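Local coordinates for cellulase (Xanthomonas axonopodis pv. citri, PDB 5HOS), which is an endo-beta-1,4-glucanase of glycosyl hydrolase family 5 and probably hydrolyses internal beta-1,4 bonds of cellulose, at residues Trp304-Trp309 and Pro315-Pro320; Thr70-Ile75 and Gly300-Ala305. All blocks are in the same frame, centred on the assembly; numbering follows the deposited sequence.

From the N terminus, the chain passes strand 29-34 and then runs through strand 70-75, the second of the barrel. After five further barrel strands, strand 298-306, the eighth, comes back on the far side of 29-34 from 70-75, and contact 2 closes a loop of about 225 residues. Contact 1 follows at once: the chain leaves the eighth strand and a loop of five residues brings 315-320 back against 304-309. The two loops are consecutive, neither nested nor crossing, and their segments overlap at Trp-304 and Ala-305. Contact centres lie about 11 Å apart. A probable hydrogen bond from Trp-303 NE1 to Phe-316 O, 2.8 Å, ties the end of the eighth strand to the loop that follows it.

Contact 1 (Trp304-Trp309 and Pro315-Pro320); sequences WAAGAW and PFNVQP
The carbonyl oxygen of Ala-305 receives one hydrogen bond and one weaker C-H...O contact from the facing loop. Val-318 N lies 3.1 Å from Ala-305 O, with an N-H...O angle of 159°, which identifies a sound hydrogen bond. Asn-317 CA makes the C-H...O contact to Ala-305 O at 3.4 Å. Along the same edge, Ala-305 N gives a weak bond to Phe-316 O at 3.5 Å; that oxygen also accepts from Trp-303 NE1. Residue 305 thus bonds to 316 and 318, the pattern of a parallel pair, although 315-320 is itself no strand. Gln-319 grips the next turn of chain. Its CG is anti to the backbone N and the chain bends at chi2 (75°), which lays CB, CG and CD along the carbonyl oxygen of Gly-307 and brings OE1 to 2.9 Å from Gly-307 N. This donor stands 57° above the plane of the amide carbonyl, not on a lone pair. The amide's other end, NE2, rests 3.7 Å from Ala-308 CA. Asn-317 works from within the loop: its OD1 accepts from Gln-319 N at 3.0 Å, while a water that donates to Gly-307 O accepts from Asn-317 ND2, so both ends of the amide are engaged. Ala-306 CB packs on Val-318 CG2, 4.0 Å away. The OD1 bond defines an Asx turn, which fixes the backbone of 317-319 from which Gln-319 reaches Gly-307. The whole arrangement lies at the C-terminal end of the last strand of a (beta/alpha)8 barrel, with the loop after it, where the cis peptide between Trp-304 and Ala-305 is a recurrent feature of family 5 glycosidases.

Contact 2 (Thr70-Ile75 and Gly300-Ala305); sequences TVRLPI and GWSWWA
Ser-302, on the eighth barrel strand, meets Arg-72 of the second strand through its hydroxyl: OG is 3.8 Å from Arg-72 CD and 4.0 Å from Arg-72 CB, a van der Waals contact alongside the aliphatic part of the arginine. With chi1 at 50°, OG sits between the backbone N and carbonyl carbon; its hydrogen bond is made to Ala-270 O on the neighbouring seventh strand. Further on, Trp-304 offers one corner of its six-membered ring to two residues. CZ3 lies 4.0 Å from Pro-74 CG, an apolar touch, and 4.1 Å from Arg-72 NH1, at the edge of the guanidinium. The two planes are 66° apart, so this is no flat cation-pi stack. Arg-72 reaches there with an extended chain from CG to NE, and its nitrogens are held elsewhere: NH1 by a salt bridge to Glu-271 and a hydrogen bond to Asn-33, NH2 likewise by Glu-227 and Asn-158. These bonds fix the guanidinium's rotation. Ser-302 and Trp-304 touch this buried arginine at its aliphatic part and one guanidinium edge; its salt bridge to Glu-271, on the seventh strand, where family 5 enzymes carry their nucleophile, is consistent with second-shell support holding that carboxylate.

Contact 1 (Trp304-Trp309 and Pro315-Pro320)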
loop_
_atom_site.group_PDB
_atom_site.type_symbol
_atom_site.label_atom_id
_atom_site.label_comp_id
_atom_site.label_asym_id
_atom_site.label_seq_id
_atom_site.Cartn_x
_atom_site.Cartn_y
_atom_site.Cartn_z
ATOM N N TRP A 304 6.969 -2.555 -4.709
ATOM C CA TRP A 304 7.655 -2.854 -3.454
ATOM C C TRP A 304 9.052 -3.370 -3.832
ATOM O O TRP A 304 9.146 -4.435 -4.441
ATOM C CB TRP A 304 6.910 -3.923 -2.639
ATOM C CG TRP A 304 7.590 -4.166 -1.328
ATOM C CD1 TRP A 304 8.641 -5.001 -1.092
ATOM C CD2 TRP A 304 7.303 -3.524 -0.082
ATOM N NE1 TRP A 304 9.021 -4.927 0.227
ATOM C CE2 TRP A 304 8.222 -4.023 0.870
ATOM C CE3 TRP A 304 6.367 -2.568 0.323
ATOM C CZ2 TRP A 304 8.216 -3.611 2.204
ATOM C CZ3 TRP A 304 6.364 -2.153 1.650
ATOM C CH2 TRP A 304 7.288 -2.670 2.575
ATOM N N ALA A 305 10.139 -2.670 -3.498
ATOM C CA ALA A 305 10.162 -1.386 -2.767
ATOM C C ALA A 305 11.469 -0.666 -3.042
ATOM O O ALA A 305 12.340 -1.189 -3.719
ATOM C CB ALA A 305 10.023 -1.621 -1.271
ATOM N N ALA A 306 11.577 0.548 -2.512
ATOM C CA ALA A 306 12.839 1.256 -2.403
ATOM C C ALA A 306 12.966 1.760 -0.958
ATOM O O ALA A 306 12.174 1.390 -0.089
ATOM C CB ALA A 306 12.897 2.392 -3.414
ATOM N N GLY A 307 13.957 2.602 -0.705
ATOM C CA GLY A 307 14.286 3.038 0.648
ATOM C C GLY A 307 15.766 2.819 0.860
ATOM O O GLY A 307 16.352 1.884 0.303
ATOM N N ALA A 308 16.364 3.677 1.676
ATOM C CA ALA A 308 17.819 3.749 1.800
ATOM C C ALA A 308 18.474 2.580 2.552
ATOM O O ALA A 308 19.689 2.385 2.425
ATOM C CB ALA A 308 18.217 5.076 2.445
ATOM N N TRP A 309 17.699 1.814 3.326
ATOM C CA TRP A 309 18.270 0.779 4.207
ATOM C C TRP A 309 18.089 -0.676 3.755
ATOM O O TRP A 309 18.404 -1.592 4.519
ATOM C CB TRP A 309 17.751 0.969 5.645
ATOM C CG TRP A 309 18.322 2.181 6.376
ATOM C CD1 TRP A 309 19.268 3.066 5.920
ATOM C CD2 TRP A 309 18.000 2.600 7.709
ATOM N NE1 TRP A 309 19.532 4.014 6.878
ATOM C CE2 TRP A 309 18.776 3.749 7.990
ATOM C CE3 TRP A 309 17.130 2.117 8.692
ATOM C CZ2 TRP A 309 18.697 4.429 9.214
ATOM C CZ3 TRP A 309 17.055 2.786 9.914
ATOM C CH2 TRP A 309 17.836 3.931 10.162
ATOM N N PRO A 315 16.088 -8.598 -3.643
ATOM C CA PRO A 315 15.861 -8.682 -5.097
ATOM C C PRO A 315 14.940 -7.626 -5.701
ATOM O O PRO A 315 15.029 -7.373 -6.907
ATOM C CB PRO A 315 15.263 -10.081 -5.283
ATOM C CG PRO A 315 14.618 -10.402 -3.984
ATOM C CD PRO A 315 15.454 -9.728 -2.929
ATOM N N PHE A 316 14.076 -7.018 -4.889
ATOM C CA PHE A 316 13.110 -6.036 -5.402
ATOM C C PHE A 316 13.538 -4.590 -5.195
ATOM O O PHE A 316 12.779 -3.675 -5.524
ATOM C CB PHE A 316 11.734 -6.238 -4.752
ATOM C CG PHE A 316 11.212 -7.651 -4.806
ATOM C CD1 PHE A 316 11.365 -8.434 -5.943
ATOM C CD2 PHE A 316 10.526 -8.184 -3.722
ATOM C CE1 PHE A 316 10.868 -9.727 -5.992
ATOM C CE2 PHE A 316 10.016 -9.474 -3.769
ATOM C CZ PHE A 316 10.190 -10.251 -4.903
ATOM N N ASN A 317 14.739 -4.369 -4.667
ATOM C CA ASN A 317 15.175 -3.017 -4.309
ATOM C C ASN A 317 15.432 -2.157 -5.538
ATOM O O ASN A 317 16.297 -2.482 -6.349
ATOM C CB ASN A 317 16.434 -3.065 -3.437
ATOM C CG ASN A 317 16.836 -1.693 -2.914
ATOM O OD1 ASN A 317 16.026 -0.751 -2.879
ATOM N ND2 ASN A 317 18.094 -1.568 -2.512
ATOM N N VAL A 318 14.696 -1.049 -5.669
ATOM C CA VAL A 318 14.921 -0.108 -6.781
ATOM C C VAL A 318 15.487 1.228 -6.292
ATOM O O VAL A 318 15.481 2.213 -7.022
ATOM C CB VAL A 318 13.678 0.078 -7.686
ATOM C CG1 VAL A 318 13.396 -1.206 -8.448
ATOM C CG2 VAL A 318 12.450 0.522 -6.901
ATOM N N GLN A 319 16.000 1.248 -5.064
ATOM C CA GLN A 319 16.787 2.383 -4.567
ATOM C C GLN A 319 18.040 2.492 -5.438
ATOM O O GLN A 319 18.721 1.478 -5.642
ATOM C CB GLN A 319 17.222 2.146 -3.114
ATOM C CG GLN A 319 17.893 3.336 -2.439
ATOM C CD GLN A 319 16.909 4.422 -2.050
ATOM O OE1 GLN A 319 15.712 4.322 -2.319
ATOM N NE2 GLN A 319 17.406 5.463 -1.399
ATOM N N PRO A 320 18.357 3.707 -5.944
ATOM C CA PRO A 320 19.603 3.836 -6.714
ATOM C C PRO A 320 20.828 3.466 -5.874
ATOM O O PRO A 320 20.794 3.584 -4.642
ATOM C CB PRO A 320 19.632 5.314 -7.144
ATOM C CG PRO A 320 18.515 5.993 -6.441
ATOM C CD PRO A 320 17.591 4.965 -5.874
HETATM O O HOH W 1 18.689 0.488 -0.429
#

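Contact 2 (Thr70-Ile75 and Gly300-Ala305)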
loop_
_atom_site.group_PDB
_atom_site.type_symbol
_atom_site.label_atom_id
_atom_site.label_comp_id
_atom_site.label_asym_id
_atom_site.label_seq_id
_atom_site.Cartn_x
_atom_site.Cartn_y
_atom_site.Cartn_z
ATOM N N THR A 70 3.744 8.802 -7.216
ATOM C CA THR A 70 3.199 8.302 -5.948
ATOM C C THR A 70 4.272 7.624 -5.104
ATOM O O THR A 70 5.097 6.887 -5.620
ATOM C CB THR A 70 2.035 7.322 -6.213
ATOM O OG1 THR A 70 1.027 7.988 -6.990
ATOM C CG2 THR A 70 1.405 6.820 -4.918
ATOM N N VAL A 71 4.253 7.916 -3.807
ATOM C CA VAL A 71 5.030 7.204 -2.803
ATOM C C VAL A 71 4.037 6.547 -1.860
ATOM O O VAL A 71 3.140 7.211 -1.341
ATOM C CB VAL A 71 5.954 8.169 -2.020
ATOM C CG1 VAL A 71 6.450 7.552 -0.716
ATOM C CG2 VAL A 71 7.117 8.587 -2.909
ATOM N N ARG A 72 4.185 5.245 -1.645
ATOM C CA ARG A 72 3.485 4.592 -0.549
ATOM C C ARG A 72 4.448 4.604 0.615
ATOM O O ARG A 72 5.600 4.147 0.488
ATOM C CB ARG A 72 3.027 3.176 -0.904
ATOM C CG ARG A 72 2.252 2.455 0.197
ATOM C CD ARG A 72 1.491 1.285 -0.396
ATOM N NE ARG A 72 0.729 0.459 0.538
ATOM C CZ ARG A 72 1.165 -0.649 1.150
ATOM N NH1 ARG A 72 2.420 -1.087 1.007
ATOM N NH2 ARG A 72 0.329 -1.336 1.922
ATOM N N LEU A 73 3.981 5.149 1.732
ATOM C CA LEU A 73 4.810 5.342 2.915
ATOM C C LEU A 73 4.310 4.492 4.084
ATOM O O LEU A 73 3.370 4.882 4.779
ATOM C CB LEU A 73 4.811 6.822 3.287
ATOM C CG LEU A 73 5.725 7.239 4.434
ATOM C CD1 LEU A 73 7.174 7.231 3.976
ATOM C CD2 LEU A 73 5.313 8.605 4.962
ATOM N N PRO A 74 4.935 3.320 4.299
ATOM C CA PRO A 74 4.616 2.522 5.460
ATOM C C PRO A 74 5.021 3.221 6.756
ATOM O O PRO A 74 6.152 3.712 6.862
ATOM C CB PRO A 74 5.471 1.266 5.271
ATOM C CG PRO A 74 5.700 1.164 3.822
ATOM C CD PRO A 74 5.862 2.597 3.400
ATOM N N ILE A 75 4.086 3.275 7.703
ATOM C CA ILE A 75 4.327 3.767 9.056
ATOM C C ILE A 75 3.775 2.751 10.038
ATOM O O ILE A 75 2.903 1.957 9.676
ATOM C CB ILE A 75 3.719 5.165 9.299
ATOM C CG1 ILE A 75 2.181 5.170 9.218
ATOM C CG2 ILE A 75 4.285 6.153 8.294
ATOM C CD1 ILE A 75 1.463 4.962 10.529
ATOM N N GLY A 300 -4.307 2.467 -10.065
ATOM C CA GLY A 300 -2.934 2.747 -9.710
ATOM C C GLY A 300 -2.143 1.550 -9.252
ATOM O O GLY A 300 -2.692 0.470 -9.008
ATOM N N TRP A 301 -0.837 1.751 -9.163
ATOM C CA TRP A 301 0.070 0.742 -8.612
ATOM C C TRP A 301 1.264 1.372 -7.935
ATOM O O TRP A 301 1.604 2.520 -8.207
ATOM C CB TRP A 301 0.528 -0.253 -9.683
ATOM C CG TRP A 301 1.088 0.320 -10.993
ATOM C CD1 TRP A 301 0.435 0.374 -12.185
ATOM C CD2 TRP A 301 2.412 0.827 -11.245
ATOM N NE1 TRP A 301 1.241 0.905 -13.156
ATOM C CE2 TRP A 301 2.465 1.188 -12.612
ATOM C CE3 TRP A 301 3.552 1.025 -10.453
ATOM C CZ2 TRP A 301 3.613 1.741 -13.205
ATOM C CZ3 TRP A 301 4.697 1.572 -11.049
ATOM C CH2 TRP A 301 4.715 1.916 -12.410
ATOM N N SER A 302 1.888 0.609 -7.036
ATOM C CA SER A 302 3.100 1.045 -6.357
ATOM C C SER A 302 3.989 -0.160 -6.064
ATOM O O SER A 302 3.577 -1.121 -5.407
ATOM C CB SER A 302 2.805 1.873 -5.081
ATOM O OG SER A 302 1.877 1.245 -4.206
ATOM N N TRP A 303 5.192 -0.102 -6.630
ATOM C CA TRP A 303 6.207 -1.148 -6.533
ATOM C C TRP A 303 6.730 -1.308 -5.115
ATOM O O TRP A 303 6.925 -0.314 -4.404
ATOM C CB TRP A 303 7.367 -0.762 -7.460
ATOM C CG TRP A 303 8.590 -1.605 -7.389
ATOM C CD1 TRP A 303 9.646 -1.464 -6.529
ATOM C CD2 TRP A 303 8.906 -2.698 -8.241
ATOM N NE1 TRP A 303 10.597 -2.421 -6.789
ATOM C CE2 TRP A 303 10.173 -3.186 -7.844
ATOM C CE3 TRP A 303 8.244 -3.315 -9.313
ATOM C CZ2 TRP A 303 10.787 -4.265 -8.480
ATOM C CZ3 TRP A 303 8.854 -4.389 -9.945
ATOM C CH2 TRP A 303 10.110 -4.851 -9.528
ATOM N N TRP A 304 6.969 -2.555 -4.709
ATOM C CA TRP A 304 7.655 -2.854 -3.454
ATOM C C TRP A 304 9.052 -3.370 -3.832
ATOM O O TRP A 304 9.146 -4.435 -4.441
ATOM C CB TRP A 304 6.910 -3.923 -2.639
ATOM C CG TRP A 304 7.590 -4.166 -1.328
ATOM C CD1 TRP A 304 8.641 -5.001 -1.092
ATOM C CD2 TRP A 304 7.303 -3.524 -0.082
ATOM N NE1 TRP A 304 9.021 -4.927 0.227
ATOM C CE2 TRP A 304 8.222 -4.023 0.870
ATOM C CE3 TRP A 304 6.367 -2.568 0.323
ATOM C CZ2 TRP A 304 8.216 -3.611 2.204
ATOM C CZ3 TRP A 304 6.364 -2.153 1.650
ATOM C CH2 TRP A 304 7.288 -2.670 2.575
ATOM N N ALA A 305 10.139 -2.670 -3.498
ATOM C CA ALA A 305 10.162 -1.386 -2.767
ATOM C C ALA A 305 11.469 -0.666 -3.042
ATOM O O ALA A 305 12.340 -1.189 -3.719
ATOM C CB ALA A 305 10.023 -1.621 -1.271
#